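Local coordinates for AbyA5 (Verrucosispora maris, PDB 4YWF), which catalyses acetate elimination in spirotetronate biosynthesis as an esterase-like lyase of the alpha/beta-hydrolase superfamily, at residues E156-I161 / A172-M177. The protein carries 4 engineered substitutions. Sequence-based numbering, arbitrary orientation.
Sequences EQWAPI and AVVTEM. Engineered in segment 172-177: M177 (natural residue Leu).
W158 lies across V174 where the connection leading into helix 162-167 passes beside strand 171-174. W158 CB points at the strand and rests 3.7 Å from V174 CG1, the closest approach of the two segments. With CG anti to the carbonyl carbon (chi1 -41°) and the ring turned by chi2 112°, the indole brings its CD1 edge to 4.0 Å from V174 CG1, and the methyl sits near the ring plane. One ring atom further on, NE1 makes a weak 3.3 Å hydrogen bond to a water lying in the indole plane; the same water lies 2.8 Å from T175 O and so can bridge the indole to the backbone of 172-177. The W158 side chain also packs on M147 of strand 143-148 and on L216, while Q157 CB covers one face off-centre, toward the rim. V174 CG1 owes its place to being anti to the backbone N (chi1 169°); it also faces the backbone N of A159, at 4.2 Å.

A second water joins E156 and E176, donating to OE1 of E156 at 2.9 Å and to OE1 of E176 at 2.8 Å. The two OE1 atoms are 4.3 Å apart, and their likely repulsion is probably eased by this water, by the salt bridge from K155 to E176 and by the hydrogen bond from W132 to E156. The arrangement belongs to the right-handed beta-alpha-beta crossover of an alpha/beta-hydrolase fold, in which the chain leaves strand 143-148, runs through helix 162-167 and returns as the neighbouring parallel strand 171-174.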
ATOM      1  N   GLU A 156       3.717   3.994   7.484  1.00 22.25           N
ATOM      2  CA  GLU A 156       3.278   4.772   8.600  1.00 23.82           C
ATOM      3  C   GLU A 156       1.856   5.287   8.397  1.00 27.30           C
ATOM      4  O   GLU A 156       1.214   5.680   9.360  1.00 32.58           O
ATOM      5  CB  GLU A 156       4.259   5.938   8.874  1.00 23.71           C
ATOM      6  CG  GLU A 156       5.592   5.453   9.518  1.00 23.75           C
ATOM      7  CD  GLU A 156       6.588   4.932   8.495  1.00 23.88           C
ATOM      8  OE1 GLU A 156       6.423   5.198   7.251  1.00 27.00           O
ATOM      9  OE2 GLU A 156       7.519   4.228   8.910  1.00 26.34           O
ATOM     10  N   GLN A 157       1.323   5.200   7.181  1.00 27.34           N
ATOM     11  CA  GLN A 157      -0.063   5.598   6.947  1.00 29.72           C
ATOM     12  C   GLN A 157      -1.005   4.612   7.642  1.00 30.93           C
ATOM     13  O   GLN A 157      -2.068   4.984   8.149  1.00 31.72           O
ATOM     14  CB  GLN A 157      -0.351   5.562   5.427  1.00 37.79           C
ATOM     15  CG  GLN A 157      -1.335   6.615   4.938  1.00 45.01           C
ATOM     16  CD  GLN A 157      -1.945   6.265   3.581  1.00 50.48           C
ATOM     17  OE1 GLN A 157      -1.237   5.925   2.625  1.00 46.44           O
ATOM     18  NE2 GLN A 157      -3.266   6.351   3.492  1.00 54.96           N
ATOM     19  N   TRP A 158      -0.611   3.337   7.615  1.00 28.29           N
ATOM     20  CA  TRP A 158      -1.406   2.235   8.167  1.00 27.40           C
ATOM     21  C   TRP A 158      -0.992   1.730   9.533  1.00 26.12           C
ATOM     22  O   TRP A 158      -1.805   1.135  10.199  1.00 25.93           O
ATOM     23  CB  TRP A 158      -1.336   1.021   7.222  1.00 30.91           C
ATOM     24  CG  TRP A 158      -1.417   1.351   5.794  1.00 31.16           C
ATOM     25  CD1 TRP A 158      -0.424   1.224   4.874  1.00 36.81           C
ATOM     26  CD2 TRP A 158      -2.530   1.926   5.118  1.00 32.75           C
ATOM     27  NE1 TRP A 158      -0.871   1.651   3.649  1.00 39.13           N
ATOM     28  CE2 TRP A 158      -2.156   2.106   3.779  1.00 37.29           C
ATOM     29  CE3 TRP A 158      -3.802   2.314   5.518  1.00 36.24           C
ATOM     30  CZ2 TRP A 158      -3.026   2.631   2.824  1.00 37.92           C
ATOM     31  CZ3 TRP A 158      -4.681   2.803   4.562  1.00 37.63           C
ATOM     32  CH2 TRP A 158      -4.274   2.971   3.234  1.00 35.57           C
ATOM     33  N   ALA A 159       0.267   1.938   9.943  1.00 24.47           N
ATOM     34  CA  ALA A 159       0.773   1.363  11.167  1.00 23.33           C
ATOM     35  C   ALA A 159       0.019   1.729  12.429  1.00 23.43           C
ATOM     36  O   ALA A 159      -0.019   0.943  13.347  1.00 24.71           O
ATOM     37  CB  ALA A 159       2.267   1.696  11.340  1.00 23.86           C
ATOM     38  N   PRO A 160      -0.591   2.926  12.488  1.00 24.72           N
ATOM     39  CA  PRO A 160      -1.264   3.255  13.726  1.00 25.57           C
ATOM     40  C   PRO A 160      -2.447   2.291  14.030  1.00 26.71           C
ATOM     41  O   PRO A 160      -2.865   2.175  15.197  1.00 26.78           O
ATOM     42  CB  PRO A 160      -1.795   4.642  13.456  1.00 27.34           C
ATOM     43  CG  PRO A 160      -0.923   5.237  12.420  1.00 26.43           C
ATOM     44  CD  PRO A 160      -0.438   4.094  11.610  1.00 27.05           C
ATOM     45  N   ILE A 161      -2.985   1.612  13.014  1.00 29.13           N
ATOM     46  CA  ILE A 161      -4.113   0.670  13.274  1.00 28.37           C
ATOM     47  C   ILE A 161      -3.682  -0.751  13.608  1.00 26.54           C
ATOM     48  O   ILE A 161      -4.557  -1.578  13.898  1.00 26.60           O
ATOM     49  CB  ILE A 161      -5.197   0.644  12.172  1.00 30.78           C
ATOM     50  CG1 ILE A 161      -4.623   0.226  10.811  1.00 37.96           C
ATOM     51  CG2 ILE A 161      -5.875   2.015  12.131  1.00 33.54           C
ATOM     52  CD1 ILE A 161      -5.680   0.105   9.699  1.00 40.47           C
ATOM     53  N   ALA A 172      -0.244  -8.942  12.468  1.00 26.04           N
ATOM     54  CA  ALA A 172      -0.423  -7.892  11.468  1.00 27.65           C
ATOM     55  C   ALA A 172       0.948  -7.272  11.166  1.00 26.90           C
ATOM     56  O   ALA A 172       1.702  -6.960  12.072  1.00 25.99           O
ATOM     57  CB  ALA A 172      -1.432  -6.824  11.935  1.00 25.80           C
ATOM     58  N   VAL A 173       1.280  -7.197   9.883  1.00 24.17           N
ATOM     59  CA  VAL A 173       2.557  -6.670   9.446  1.00 24.81           C
ATOM     60  C   VAL A 173       2.333  -5.670   8.323  1.00 24.46           C
ATOM     61  O   VAL A 173       1.805  -6.026   7.233  1.00 24.07           O
ATOM     62  CB  VAL A 173       3.433  -7.749   8.879  1.00 25.01           C
ATOM     63  CG1 VAL A 173       4.731  -7.138   8.389  1.00 24.89           C
ATOM     64  CG2 VAL A 173       3.693  -8.835   9.918  1.00 27.71           C
ATOM     65  N   VAL A 174       2.742  -4.439   8.540  1.00 22.68           N
ATOM     66  CA  VAL A 174       2.441  -3.360   7.610  1.00 24.02           C
ATOM     67  C   VAL A 174       3.807  -2.944   7.023  1.00 22.98           C
ATOM     68  O   VAL A 174       4.791  -2.656   7.753  1.00 23.02           O
ATOM     69  CB  VAL A 174       1.786  -2.157   8.308  1.00 27.91           C
ATOM     70  CG1 VAL A 174       1.749  -0.957   7.363  1.00 32.23           C
ATOM     71  CG2 VAL A 174       0.354  -2.502   8.779  1.00 29.88           C
ATOM     72  N   THR A 175       3.894  -2.984   5.732  1.00 23.40           N
ATOM     73  CA  THR A 175       5.089  -2.485   5.069  1.00 25.49           C
ATOM     74  C   THR A 175       4.685  -1.594   3.883  1.00 23.32           C
ATOM     75  O   THR A 175       3.529  -1.075   3.845  1.00 22.20           O
ATOM     76  CB  THR A 175       5.987  -3.685   4.705  1.00 27.95           C
ATOM     77  OG1 THR A 175       7.261  -3.240   4.192  1.00 28.25           O
ATOM     78  CG2 THR A 175       5.257  -4.574   3.726  1.00 27.69           C
ATOM     79  N   GLU A 176       5.589  -1.452   2.911  1.00 21.85           N
ATOM     80  CA  GLU A 176       5.424  -0.497   1.822  1.00 21.72           C
ATOM     81  C   GLU A 176       6.138  -1.067   0.587  1.00 21.98           C
ATOM     82  O   GLU A 176       6.947  -1.986   0.700  1.00 20.41           O
ATOM     83  CB  GLU A 176       6.007   0.893   2.196  1.00 22.32           C
ATOM     84  CG  GLU A 176       7.436   0.759   2.750  1.00 24.56           C
ATOM     85  CD  GLU A 176       7.807   1.886   3.706  1.00 25.40           C
ATOM     86  OE1 GLU A 176       7.026   2.829   3.763  1.00 23.37           O
ATOM     87  OE2 GLU A 176       8.888   1.820   4.367  1.00 24.91           O
HETATM   88  N   MSE A 177       5.796  -0.560  -0.589  1.00 22.51           N
HETATM   89  CA  MSE A 177       6.343  -1.108  -1.860  1.00 24.23           C
HETATM   90  C   MSE A 177       7.818  -0.852  -2.076  1.00 24.77           C
HETATM   91  O   MSE A 177       8.375  -0.000  -1.383  1.00 25.76           O
HETATM   92  CB  MSE A 177       5.539  -0.521  -3.047  1.00 26.46           C
HETATM   93  CG  MSE A 177       4.209  -1.262  -3.131  1.00 28.64           C
HETATM   94 SE   MSE A 177       3.100  -0.713  -4.675  1.00 33.27          SE
HETATM   95  CE  MSE A 177       4.288  -1.441  -6.103  1.00 32.16           C
TER
HETATM   96  O   HOH W   1       8.457   4.778   5.264  1.00 26.29           O
HETATM   97  O   HOH W   2       2.207   1.089   2.582  1.00 27.01           O